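Local coordinates for protein glutamyl-tRNA synthetase, cytoplasmic (Saccharomyces cerevisiae, PDB 2HRA) that catalyses the attachment of glutamate to tRNA(Glu) by way of Glu-AMP, and uses the N-terminal domain described here to join the tRNA cofactor Arc1p, at residues L23-K28 / P62-D67; K28-A33 / D57-P62; V32-L37 / D182-S187; L37-I42 / A138-W143; V105-A110 / R147-C152. All blocks are in the same frame, centred on the assembly; numbering follows the deposited sequence.

Contact 1. Residues L23-K28 / P62-D67; sequences LTINGK and PAAKLD
T24 and K65 are the hydrogen-bonded pair of an antiparallel strand pairing: T24 N gives to K65 O at 2.9 Å, and K65 N returns a bond to T24 O. Two residues further along strand 21-26, N26 N gives to A63 O at 3.1 Å. At the non-hydrogen-bonded positions to either side of T24 and K65, L23 CA and A64 CA make CA-H...O contacts with K65 O and T24 O. Strand 21-26 is the middle one of a mixed three-stranded sheet, with parallel strand 51-56 along its other edge; this is the sheet of the thioredoxin-like half of a GST fold. On the face carrying L23, I25, A64 and L66, I25 CD1 lies 4.3 Å from A64 CB and helices 34-46 and 73-80 pack on top. On the reverse face T24 CB and K65 CB meet at 4.1 Å, and the lysine chain then runs outward, extended. The side-chain bonds gather on N26. With CG anti to the backbone N (chi1 -178°), its ND2 reaches P62 O at 3.3 Å, coming from above that carbonyl's plane, and it also gives to D58 O. N26 OD1 takes K28 N at 2.9 Å, closing an Asx turn. Two waters bridge the segments: one links T24 OG1 to D67 O, and the other donates to both N26 O and A63 O, the latter at 2.6 Å.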
# COMPACT_ATOMS: atom_id res chain seq x y z
N LEU A 23 2.36 13.85 -4.03
CA LEU A 23 1.39 12.86 -3.56
C LEU A 23 0.78 13.32 -2.25
O LEU A 23 1.45 13.37 -1.21
CB LEU A 23 2.04 11.49 -3.35
CG LEU A 23 1.13 10.34 -2.83
CD1 LEU A 23 -0.01 10.09 -3.78
CD2 LEU A 23 1.95 9.06 -2.56
N THR A 24 -0.51 13.62 -2.28
CA THR A 24 -1.22 13.95 -1.06
C THR A 24 -1.78 12.68 -0.41
O THR A 24 -2.36 11.83 -1.08
CB THR A 24 -2.33 14.97 -1.35
OG1 THR A 24 -1.80 16.04 -2.16
CG2 THR A 24 -2.87 15.54 -0.05
N ILE A 25 -1.56 12.53 0.90
CA ILE A 25 -2.07 11.40 1.67
C ILE A 25 -2.93 11.93 2.79
O ILE A 25 -2.51 12.81 3.50
CB ILE A 25 -0.93 10.53 2.27
CG1 ILE A 25 -0.05 9.97 1.15
CG2 ILE A 25 -1.49 9.34 3.04
CD1 ILE A 25 -0.71 8.79 0.39
N ASN A 26 -4.14 11.38 2.95
CA ASN A 26 -5.15 11.87 3.89
C ASN A 26 -5.19 10.97 5.12
O ASN A 26 -5.53 9.81 5.00
CB ASN A 26 -6.52 11.86 3.19
CG ASN A 26 -7.66 12.39 4.06
OD1 ASN A 26 -7.49 12.69 5.25
ND2 ASN A 26 -8.84 12.52 3.45
N GLY A 27 -4.88 11.50 6.30
CA GLY A 27 -4.87 10.72 7.54
C GLY A 27 -6.23 10.43 8.17
O GLY A 27 -6.32 9.66 9.15
N LYS A 28 -7.29 11.04 7.65
CA LYS A 28 -8.65 10.75 8.14
C LYS A 28 -9.47 9.91 7.15
O LYS A 28 -10.63 9.63 7.40
CB LYS A 28 -9.37 12.05 8.55
CG LYS A 28 -9.33 12.29 10.08
CD LYS A 28 -9.49 13.74 10.43
CE LYS A 28 -9.24 14.00 11.92
NZ LYS A 28 -9.07 15.47 12.21
N PRO A 62 -10.31 13.34 -0.82
CA PRO A 62 -9.79 12.10 -1.36
C PRO A 62 -8.77 11.46 -0.42
O PRO A 62 -8.06 12.16 0.31
CB PRO A 62 -9.11 12.54 -2.67
CG PRO A 62 -9.83 13.76 -3.08
CD PRO A 62 -10.31 14.43 -1.82
N ALA A 63 -8.70 10.14 -0.46
CA ALA A 63 -7.72 9.41 0.30
C ALA A 63 -6.29 9.72 -0.15
O ALA A 63 -5.34 9.65 0.64
CB ALA A 63 -7.98 7.92 0.16
N ALA A 64 -6.14 10.02 -1.42
CA ALA A 64 -4.84 10.27 -2.01
C ALA A 64 -5.03 10.99 -3.34
O ALA A 64 -6.08 10.89 -3.99
CB ALA A 64 -4.09 8.92 -2.20
N LYS A 65 -4.02 11.74 -3.74
CA LYS A 65 -4.09 12.49 -4.97
C LYS A 65 -2.67 12.53 -5.52
O LYS A 65 -1.75 12.81 -4.79
CB LYS A 65 -4.58 13.88 -4.60
CG LYS A 65 -5.27 14.68 -5.63
CD LYS A 65 -5.27 16.13 -5.17
CE LYS A 65 -6.39 16.93 -5.68
NZ LYS A 65 -6.18 18.32 -5.14
N LEU A 66 -2.48 12.21 -6.79
CA LEU A 66 -1.17 12.36 -7.43
C LEU A 66 -1.26 13.54 -8.36
O LEU A 66 -1.93 13.46 -9.39
CB LEU A 66 -0.79 11.13 -8.26
CG LEU A 66 0.57 11.26 -8.96
CD1 LEU A 66 1.67 11.40 -7.92
CD2 LEU A 66 0.81 10.08 -9.88
N ASP A 67 -0.56 14.61 -8.01
CA ASP A 67 -0.67 15.90 -8.69
C ASP A 67 -2.16 16.32 -8.63
O ASP A 67 -2.65 16.61 -7.54
CB ASP A 67 -0.03 15.83 -10.09
CG ASP A 67 1.48 15.60 -10.02
OD1 ASP A 67 2.12 16.17 -9.10
OD2 ASP A 67 2.03 14.86 -10.86
O HOH W 1 -1.38 16.33 -4.91
O HOH W 2 -5.09 8.15 2.81

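Contact 2. Residues K28-A33 / D57-P62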
# COMPACT_ATOMS: atom_id res chain seq x y z
N LYS A 28 -7.29 11.04 7.65
CA LYS A 28 -8.65 10.75 8.14
C LYS A 28 -9.47 9.91 7.15
O LYS A 28 -10.63 9.63 7.40
CB LYS A 28 -9.37 12.05 8.55
CG LYS A 28 -9.33 12.29 10.08
CD LYS A 28 -9.49 13.74 10.43
CE LYS A 28 -9.24 14.00 11.92
NZ LYS A 28 -9.07 15.47 12.21
N ALA A 29 -8.84 9.48 6.06
CA ALA A 29 -9.44 8.53 5.13
C ALA A 29 -9.78 7.26 5.87
O ALA A 29 -8.92 6.70 6.53
CB ALA A 29 -8.46 8.21 4.02
N PRO A 30 -11.04 6.78 5.75
CA PRO A 30 -11.38 5.55 6.48
C PRO A 30 -10.63 4.34 5.99
O PRO A 30 -10.45 3.41 6.73
CB PRO A 30 -12.90 5.39 6.28
CG PRO A 30 -13.26 6.30 5.17
CD PRO A 30 -12.19 7.34 5.02
N ILE A 31 -10.19 4.35 4.74
CA ILE A 31 -9.25 3.37 4.26
C ILE A 31 -8.04 4.16 3.80
O ILE A 31 -8.04 4.76 2.73
CB ILE A 31 -9.83 2.55 3.09
CG1 ILE A 31 -11.22 2.00 3.46
CG2 ILE A 31 -8.84 1.45 2.67
CD1 ILE A 31 -11.98 1.38 2.24
N VAL A 32 -7.00 4.14 4.62
CA VAL A 32 -5.77 4.90 4.40
C VAL A 32 -4.99 4.37 3.20
O VAL A 32 -4.88 3.15 2.99
CB VAL A 32 -4.90 4.87 5.70
CG1 VAL A 32 -3.51 5.52 5.48
CG2 VAL A 32 -5.66 5.56 6.85
N ALA A 33 -4.45 5.30 2.40
CA ALA A 33 -3.78 5.00 1.15
C ALA A 33 -2.35 4.48 1.36
O ALA A 33 -1.37 5.04 0.86
CB ALA A 33 -3.77 6.24 0.26
N ASP A 57 -5.82 16.09 6.44
CA ASP A 57 -6.38 15.36 7.56
C ASP A 57 -7.84 15.76 7.63
O ASP A 57 -8.26 16.56 8.46
CB ASP A 57 -5.64 15.70 8.86
CG ASP A 57 -5.87 14.68 9.95
OD1 ASP A 57 -6.25 15.10 11.06
OD2 ASP A 57 -5.68 13.47 9.73
N ASP A 58 -8.60 15.20 6.70
CA ASP A 58 -9.98 15.61 6.52
C ASP A 58 -10.70 14.47 5.85
O ASP A 58 -10.34 14.11 4.74
CB ASP A 58 -10.05 16.86 5.66
CG ASP A 58 -11.46 17.33 5.42
OD1 ASP A 58 -12.41 16.69 5.94
OD2 ASP A 58 -11.63 18.35 4.70
N LYS A 59 -11.70 13.92 6.52
CA LYS A 59 -12.42 12.78 5.97
C LYS A 59 -13.26 13.15 4.75
O LYS A 59 -13.67 12.25 4.01
CB LYS A 59 -13.31 12.14 7.02
CG LYS A 59 -13.76 10.76 6.62
CD LYS A 59 -15.08 10.41 7.20
CE LYS A 59 -15.75 9.43 6.28
NZ LYS A 59 -16.49 8.46 7.05
N LYS A 60 -13.50 14.44 4.51
CA LYS A 60 -14.19 14.87 3.29
C LYS A 60 -13.20 15.31 2.20
O LYS A 60 -13.39 16.33 1.54
CB LYS A 60 -15.18 16.01 3.61
CG LYS A 60 -16.27 15.62 4.59
CD LYS A 60 -17.07 16.84 5.07
CE LYS A 60 -18.01 16.45 6.22
NZ LYS A 60 -19.08 17.46 6.53
N ALA A 61 -12.15 14.53 2.02
CA ALA A 61 -11.16 14.78 0.98
C ALA A 61 -10.76 13.41 0.45
O ALA A 61 -10.87 12.42 1.18
CB ALA A 61 -9.96 15.52 1.54
N PRO A 62 -10.31 13.34 -0.82
CA PRO A 62 -9.79 12.10 -1.36
C PRO A 62 -8.77 11.46 -0.42
O PRO A 62 -8.06 12.16 0.31
CB PRO A 62 -9.11 12.54 -2.67
CG PRO A 62 -9.83 13.76 -3.08
CD PRO A 62 -10.31 14.43 -1.82
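K28 and D57 form a salt bridge at the protein surface, NZ to OD1 at 3.1 Å. The ammonium group does not lie in the plane of the carboxylate but approaches from above it, about 49° out. D57 holds its CG anti to the backbone N (chi1 -162°), which swings the carboxylate towards the lysine. The K28 chain is extended beyond CG and passes over the aspartate, with CE only 3.3 Å from D57 OD1, so the end of the aliphatic chain also packs against the carboxylate. With an alanine here the carboxylate is gone, and the K28 ammonium would probably lose its charged mate and be free to swing out into solvent. Van der Waals contact continues from the base of K28, whose CB rests 3.6 Å from K59 N. In return K59 leans its CG to 3.4 Å from K28 O and then crosses P30 at about a right angle, K59 CG to P30 CD being 4.1 Å. One hydrogen bond shapes the second loop from within: K60 N gives to D58 OD1 at 2.9 Å, an Asx turn. N26, at the end of strand 21-26, joins the two loops. They leave the C-terminal ends of neighbouring parallel strands, 21-26 and 51-56, which a beta-alpha-beta crossover through helix 34-46 connects, as in the thioredoxin-like half of GST folds.

Contact 3. Residues V32-L37 / D182-S187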
# COMPACT_ATOMS: atom_id res chain seq x y z
N VAL A 32 -7.00 4.14 4.62
CA VAL A 32 -5.77 4.90 4.40
C VAL A 32 -4.99 4.37 3.20
O VAL A 32 -4.88 3.15 2.99
CB VAL A 32 -4.90 4.87 5.70
CG1 VAL A 32 -3.51 5.52 5.48
CG2 VAL A 32 -5.66 5.56 6.85
N ALA A 33 -4.45 5.30 2.40
CA ALA A 33 -3.78 5.00 1.15
C ALA A 33 -2.35 4.48 1.36
O ALA A 33 -1.37 5.04 0.86
CB ALA A 33 -3.77 6.24 0.26
N TYR A 34 -2.23 3.37 2.08
CA TYR A 34 -0.91 2.82 2.40
C TYR A 34 -0.20 2.39 1.13
O TYR A 34 1.00 2.63 0.98
CB TYR A 34 -0.99 1.66 3.43
CG TYR A 34 -1.25 2.13 4.84
CD1 TYR A 34 -2.47 1.90 5.46
CD2 TYR A 34 -0.31 2.88 5.53
CE1 TYR A 34 -2.71 2.34 6.73
CE2 TYR A 34 -0.56 3.33 6.84
CZ TYR A 34 -1.75 3.07 7.41
OH TYR A 34 -2.04 3.51 8.70
N ALA A 35 -0.90 1.77 0.21
CA ALA A 35 -0.26 1.25 -0.99
C ALA A 35 0.44 2.36 -1.77
O ALA A 35 1.56 2.19 -2.23
CB ALA A 35 -1.27 0.56 -1.86
N GLU A 36 -0.28 3.48 -1.89
CA GLU A 36 0.14 4.67 -2.59
C GLU A 36 1.31 5.27 -1.88
O GLU A 36 2.31 5.60 -2.52
CB GLU A 36 -1.01 5.70 -2.64
CG GLU A 36 -2.18 5.31 -3.56
CD GLU A 36 -3.22 4.34 -2.90
OE1 GLU A 36 -3.02 3.89 -1.76
OE2 GLU A 36 -4.26 4.05 -3.53
N LEU A 37 1.22 5.40 -0.57
CA LEU A 37 2.33 5.92 0.21
C LEU A 37 3.59 5.05 0.09
O LEU A 37 4.69 5.59 -0.01
CB LEU A 37 1.95 6.10 1.68
CG LEU A 37 3.04 6.53 2.69
CD1 LEU A 37 3.55 7.95 2.51
CD2 LEU A 37 2.46 6.36 4.09
N ASP A 182 3.91 4.72 11.05
CA ASP A 182 4.63 5.67 11.93
C ASP A 182 5.02 6.97 11.23
O ASP A 182 4.88 8.05 11.80
CB ASP A 182 5.87 5.01 12.53
CG ASP A 182 5.54 3.97 13.58
OD1 ASP A 182 6.48 3.30 14.07
OD2 ASP A 182 4.34 3.84 13.94
N PHE A 183 5.51 6.88 9.99
CA PHE A 183 5.78 8.07 9.20
C PHE A 183 4.55 8.94 9.05
O PHE A 183 4.59 10.15 9.21
CB PHE A 183 6.27 7.73 7.80
CG PHE A 183 6.26 8.92 6.87
CD1 PHE A 183 7.29 9.86 6.92
CD2 PHE A 183 5.21 9.14 6.01
CE1 PHE A 183 7.26 10.97 6.10
CE2 PHE A 183 5.19 10.27 5.18
CZ PHE A 183 6.21 11.17 5.23
N LEU A 184 3.44 8.31 8.72
CA LEU A 184 2.21 9.05 8.51
C LEU A 184 1.71 9.69 9.81
O LEU A 184 1.32 10.86 9.83
CB LEU A 184 1.16 8.12 7.89
CG LEU A 184 -0.14 8.75 7.44
CD1 LEU A 184 0.10 9.99 6.60
CD2 LEU A 184 -0.95 7.69 6.68
N SER A 185 1.76 8.94 10.90
CA SER A 185 1.24 9.42 12.17
C SER A 185 2.11 10.48 12.87
O SER A 185 1.58 11.38 13.54
CB SER A 185 0.92 8.24 13.10
OG SER A 185 2.02 7.86 13.90
N LYS A 186 3.44 10.38 12.73
CA LYS A 186 4.34 11.45 13.20
C LYS A 186 4.22 12.73 12.38
O LYS A 186 4.26 13.81 12.92
CB LYS A 186 5.81 10.98 13.22
CG LYS A 186 6.05 9.91 14.27
CD LYS A 186 7.38 9.15 14.11
CE LYS A 186 7.45 7.92 15.05
NZ LYS A 186 7.57 8.28 16.50
N SER A 187 4.06 12.59 11.07
CA SER A 187 3.87 13.74 10.20
C SER A 187 2.56 14.45 10.47
O SER A 187 2.48 15.67 10.36
CB SER A 187 3.91 13.29 8.75
OG SER A 187 5.15 12.71 8.48
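V32, a residue still in the loop ahead of helix 34-46, meets L184 of the C-terminal helix tip to tip, V32 CG1 to L184 CD2 at 3.6 Å. The same CG1 also lies over one face of the Y34 ring, offset toward its rim and 3.5 Å above the plane, so a single methyl serves both its own segment and the other. It is put there by the valine torsion, CG1 being anti to the backbone N (chi1 174°), and by the inverse gamma turn centred on A33, which folds V32 back beside Y34. L184 CD2 in turn comes within 4.4 Å of Y34 CE2. One helical turn on, L37 divides its two methyls: CD1 crosses to F183 CE2 at 3.9 Å, while CD2 approaches L184 CB at 4.4 Å. Every one of these contacts is apolar, and no hydrogen bond joins the two segments. Behind F183, S187 OG gives to F183 O at 2.7 Å; that carbonyl also takes S187 N, the two donors arriving from opposite faces of its plane. The hydroxyl oxygen lies over the rim of the F183 ring as well. Beneath the contact is the sheet: I25 and I53 meet L37, and I25 and L55 meet L184. Helix 137-148 touches Y34 through R147 and S148, and helix 73-80 packs on A35 and E36.

Contact 4. Residues L37-I42 / A138-W143; sequences LIAARI and ADVACW
This is buried helix-on-helix packing close to the centre of the chain, where helix 34-46 of the thioredoxin-like half meets helix 137-148 of the all-helical half of the GST fold. The axes of the two short segments come to 9.7 Å and make an angle of 142°, closer to antiparallel than to perpendicular. V140 is the main intruder. It sits as a knob in the hole bounded by A35, I38, A39 and I42: V140 CG1 lies 4.0 Å from I38 CG2 and 3.9 Å from A39 N, and V140 CG2 meets I42 CD1 tip to tip at 3.3 Å, tighter than carbons usually pack. With chi1 at 174°, V140 turns one methyl to I38 and A39 and the other to I42. Further along, I38 is drawn out by its second torsion (chi2 168°), which carries CD1 to the six-membered ring of W143, 3.4 Å from CE3; the two side chains cross at about a right angle. The indole is fixed from outside the pair: its NE1 gives to Y168 O, its rings stack on Y168, and F177 meets it edge-to-face. Y168 belongs to a region that interacts with ARC1. D139 OD1 takes S136 N at the start of the helix, while OD2 takes W167 NE1 and I129 N; the first bond resembles one half of the N-capping box known from GST helical domains. No hydrogen bond crosses between the segments, so the join between the two halves rests here on close-fitting apolar surfaces and shape.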
# COMPACT_ATOMS: atom_id res chain seq x y z
N LEU A 37 1.22 5.40 -0.57
CA LEU A 37 2.33 5.92 0.21
C LEU A 37 3.59 5.05 0.09
O LEU A 37 4.69 5.59 -0.01
CB LEU A 37 1.95 6.10 1.68
CG LEU A 37 3.04 6.53 2.69
CD1 LEU A 37 3.55 7.95 2.51
CD2 LEU A 37 2.46 6.36 4.09
N ILE A 38 3.43 3.72 0.14
CA ILE A 38 4.60 2.83 0.09
C ILE A 38 5.25 2.90 -1.32
O ILE A 38 6.49 3.00 -1.48
CB ILE A 38 4.20 1.36 0.54
CG1 ILE A 38 3.84 1.34 2.03
CG2 ILE A 38 5.34 0.37 0.38
CD1 ILE A 38 3.17 0.04 2.52
N ALA A 39 4.41 2.95 -2.34
CA ALA A 39 4.88 3.13 -3.72
C ALA A 39 5.82 4.33 -3.84
O ALA A 39 6.85 4.26 -4.52
CB ALA A 39 3.68 3.27 -4.66
N ALA A 40 5.40 5.45 -3.22
CA ALA A 40 6.14 6.70 -3.23
C ALA A 40 7.41 6.56 -2.43
O ALA A 40 8.43 7.06 -2.82
CB ALA A 40 5.27 7.84 -2.66
N ARG A 41 7.36 5.84 -1.31
CA ARG A 41 8.57 5.58 -0.55
C ARG A 41 9.59 4.76 -1.33
O ARG A 41 10.80 5.01 -1.24
CB ARG A 41 8.23 4.94 0.79
CG ARG A 41 7.47 5.91 1.67
CD ARG A 41 6.67 5.23 2.77
NE ARG A 41 7.47 4.50 3.75
CZ ARG A 41 8.06 5.01 4.84
NH1 ARG A 41 8.04 6.32 5.13
NH2 ARG A 41 8.75 4.21 5.64
N ILE A 42 9.10 3.80 -2.11
CA ILE A 42 9.97 3.00 -2.96
C ILE A 42 10.61 3.88 -4.02
O ILE A 42 11.82 3.83 -4.25
CB ILE A 42 9.18 1.80 -3.59
CG1 ILE A 42 8.74 0.84 -2.47
CG2 ILE A 42 10.08 1.09 -4.68
CD1 ILE A 42 7.59 -0.17 -2.86
N ALA A 138 2.66 -5.62 -7.27
CA ALA A 138 1.63 -6.52 -6.77
C ALA A 138 1.71 -6.61 -5.22
O ALA A 138 0.70 -6.56 -4.51
CB ALA A 138 1.77 -7.92 -7.43
N ASP A 139 2.93 -6.79 -4.72
CA ASP A 139 3.17 -6.92 -3.29
C ASP A 139 2.82 -5.61 -2.58
O ASP A 139 2.27 -5.62 -1.49
CB ASP A 139 4.64 -7.28 -3.03
CG ASP A 139 5.03 -8.60 -3.64
OD1 ASP A 139 5.67 -8.58 -4.72
OD2 ASP A 139 4.66 -9.65 -3.06
N VAL A 140 3.13 -4.48 -3.21
CA VAL A 140 2.92 -3.18 -2.57
C VAL A 140 1.44 -2.92 -2.39
O VAL A 140 0.99 -2.51 -1.32
CB VAL A 140 3.59 -2.05 -3.41
CG1 VAL A 140 3.27 -0.69 -2.87
CG2 VAL A 140 5.11 -2.27 -3.46
N ALA A 141 0.68 -3.22 -3.42
CA ALA A 141 -0.74 -3.02 -3.38
C ALA A 141 -1.41 -3.94 -2.37
O ALA A 141 -2.28 -3.50 -1.61
CB ALA A 141 -1.35 -3.18 -4.78
N CYS A 142 -1.01 -5.22 -2.34
CA CYS A 142 -1.64 -6.17 -1.42
C CYS A 142 -1.22 -5.91 0.01
O CYS A 142 -2.05 -6.03 0.92
CB CYS A 142 -1.39 -7.62 -1.84
SG CYS A 142 -2.19 -8.09 -3.40
N TRP A 143 0.02 -5.52 0.22
CA TRP A 143 0.48 -5.22 1.57
C TRP A 143 -0.23 -4.00 2.14
O TRP A 143 -0.74 -4.03 3.27
CB TRP A 143 1.97 -5.02 1.65
CG TRP A 143 2.50 -5.16 3.07
CD1 TRP A 143 3.01 -6.28 3.60
CD2 TRP A 143 2.59 -4.14 4.10
NE1 TRP A 143 3.41 -6.05 4.90
CE2 TRP A 143 3.15 -4.75 5.23
CE3 TRP A 143 2.21 -2.79 4.18
CZ2 TRP A 143 3.36 -4.05 6.43
CZ3 TRP A 143 2.43 -2.11 5.35
CH2 TRP A 143 3.01 -2.73 6.46

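Contact 5. Residues V105-A110 / R147-C152; sequences VIKNFA and RSNGMC
K107 and N149 run alongside each other, head to tail, the lysine methylenes packing on the asparagine side chain with K107 CG 3.9 Å from N149 CG. Beside them M151 reaches across to the start of helix 109-122, its SD 4.2 Å from F109 CB. At the other end V105 CG1 touches S148 OG at 3.9 Å. Two waters complete this first layer. One donates to both V105 O, at 2.7 Å, and S148 OG. The other accepts from K107 NZ at 3.0 Å and from G150 N while donating to S148 O; the extended lysine chain beyond CG delivers the ammonium group to it. With a glycine in place of N149, the wall along K107 would be missing, and the lysine chain is likely to lose its packing and become freer to turn. Further out, a type I turn from N149 to C152 presents M151, and an inverse gamma turn centred on K107 bends the opposing chain. S148 OG is held by A145 O, N108 caps helix 109-122 through OD1 to K111 N, and L112 of that helix backs both N149 and M151. F109 also packs on K159, at the edge of a region that interacts with ARC1. With no clear direct hydrogen bond between the segments, these two surface loops of the helical half are joined mainly by van der Waals contact and shared water, a partly hydrated seam.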
# COMPACT_ATOMS: atom_id res chain seq x y z
N VAL A 105 -9.31 -4.62 0.56
CA VAL A 105 -9.64 -3.46 1.42
C VAL A 105 -11.05 -3.53 2.04
O VAL A 105 -11.37 -2.78 2.99
CB VAL A 105 -9.52 -2.12 0.67
CG1 VAL A 105 -8.06 -1.85 0.35
CG2 VAL A 105 -10.42 -2.10 -0.55
N ILE A 106 -11.87 -4.42 1.50
CA ILE A 106 -13.28 -4.51 1.85
C ILE A 106 -13.46 -5.33 3.11
O ILE A 106 -13.01 -6.48 3.19
CB ILE A 106 -14.09 -5.14 0.70
CG1 ILE A 106 -13.99 -4.26 -0.55
CG2 ILE A 106 -15.57 -5.28 1.06
CD1 ILE A 106 -14.95 -4.65 -1.66
N LYS A 107 -14.15 -4.73 4.09
CA LYS A 107 -14.40 -5.36 5.37
C LYS A 107 -15.66 -6.21 5.32
O LYS A 107 -16.71 -5.87 5.89
CB LYS A 107 -14.43 -4.32 6.50
CG LYS A 107 -13.02 -3.69 6.81
CD LYS A 107 -13.04 -3.05 8.21
CE LYS A 107 -11.73 -2.32 8.60
NZ LYS A 107 -11.90 -1.70 9.97
N ASN A 108 -15.53 -7.33 4.60
CA ASN A 108 -16.53 -8.40 4.57
C ASN A 108 -15.80 -9.71 4.83
O ASN A 108 -14.93 -10.12 4.06
CB ASN A 108 -17.26 -8.41 3.22
CG ASN A 108 -18.32 -9.49 3.14
OD1 ASN A 108 -18.00 -10.68 3.12
ND2 ASN A 108 -19.61 -9.08 3.12
N PHE A 109 -16.16 -10.32 5.94
CA PHE A 109 -15.50 -11.51 6.48
C PHE A 109 -15.42 -12.69 5.49
O PHE A 109 -14.31 -13.20 5.22
CB PHE A 109 -16.23 -11.93 7.75
CG PHE A 109 -15.60 -13.09 8.45
CD1 PHE A 109 -14.61 -12.88 9.40
CD2 PHE A 109 -15.99 -14.39 8.15
CE1 PHE A 109 -14.03 -13.95 10.05
CE2 PHE A 109 -15.41 -15.46 8.82
CZ PHE A 109 -14.43 -15.23 9.77
N ALA A 110 -16.57 -13.08 4.94
CA ALA A 110 -16.58 -14.17 3.97
C ALA A 110 -15.74 -13.84 2.74
O ALA A 110 -14.92 -14.64 2.31
CB ALA A 110 -18.01 -14.53 3.56
N ARG A 147 -2.72 -3.74 5.39
CA ARG A 147 -2.37 -2.79 6.45
C ARG A 147 -3.57 -1.91 6.75
O ARG A 147 -3.83 -1.59 7.90
CB ARG A 147 -1.17 -1.90 6.06
CG ARG A 147 -0.68 -0.93 7.15
CD ARG A 147 -0.44 -1.68 8.46
NE ARG A 147 -0.07 -0.82 9.57
CZ ARG A 147 -0.93 -0.24 10.39
NH1 ARG A 147 -2.24 -0.40 10.25
NH2 ARG A 147 -0.47 0.51 11.36
N SER A 148 -4.31 -1.54 5.72
CA SER A 148 -5.46 -0.64 5.91
C SER A 148 -6.65 -1.37 6.55
O SER A 148 -7.53 -0.74 7.14
CB SER A 148 -5.87 -0.02 4.56
OG SER A 148 -6.81 -0.87 3.87
N ASN A 149 -6.69 -2.70 6.42
CA ASN A 149 -7.88 -3.51 6.79
C ASN A 149 -7.67 -4.30 8.07
O ASN A 149 -7.07 -5.38 8.05
CB ASN A 149 -8.20 -4.47 5.66
CG ASN A 149 -9.54 -5.14 5.82
OD1 ASN A 149 -10.11 -5.57 4.82
ND2 ASN A 149 -10.06 -5.23 7.05
N GLY A 150 -8.22 -3.77 9.16
CA GLY A 150 -8.06 -4.33 10.49
C GLY A 150 -8.68 -5.71 10.69
O GLY A 150 -8.30 -6.41 11.62
N MET A 151 -9.61 -6.09 9.82
CA MET A 151 -10.27 -7.39 9.89
C MET A 151 -9.37 -8.58 9.54
O MET A 151 -9.60 -9.71 9.98
CB MET A 151 -11.47 -7.40 8.92
CG MET A 151 -12.34 -8.62 9.06
SD MET A 151 -14.01 -8.38 8.37
CE MET A 151 -13.64 -8.22 6.66
N CYS A 152 -8.35 -8.35 8.72
CA CYS A 152 -7.59 -9.45 8.15
C CYS A 152 -6.68 -10.21 9.12
O CYS A 152 -6.45 -11.41 8.95
CB CYS A 152 -6.85 -8.99 6.91
SG CYS A 152 -5.34 -8.01 7.14
O HOH W 3 -9.62 -1.66 4.64
O HOH W 4 -9.04 -0.81 9.85

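From the N terminus, strand 21-26 opens contact 1, which closes at strand 64-66; contact 2 starts later and closes earlier, bringing together the loops inside that span. Contacts 2 and 3 share V32 and A33, but contact 3 runs on to the C-terminal helix 180-195, crossing contact 1. Next along helix 34-46, contact 4 opens at L37 and reaches helix 137-148; it crosses contacts 1 and 2 yet falls within the span of contact 3. So does contact 5, which begins after contacts 1 and 2 have closed and crosses contact 4. Contacts 1 and 2 hold the sheet end, contact 5 the helical half, and contacts 3 and 4 tie helix 34-46 to later helices.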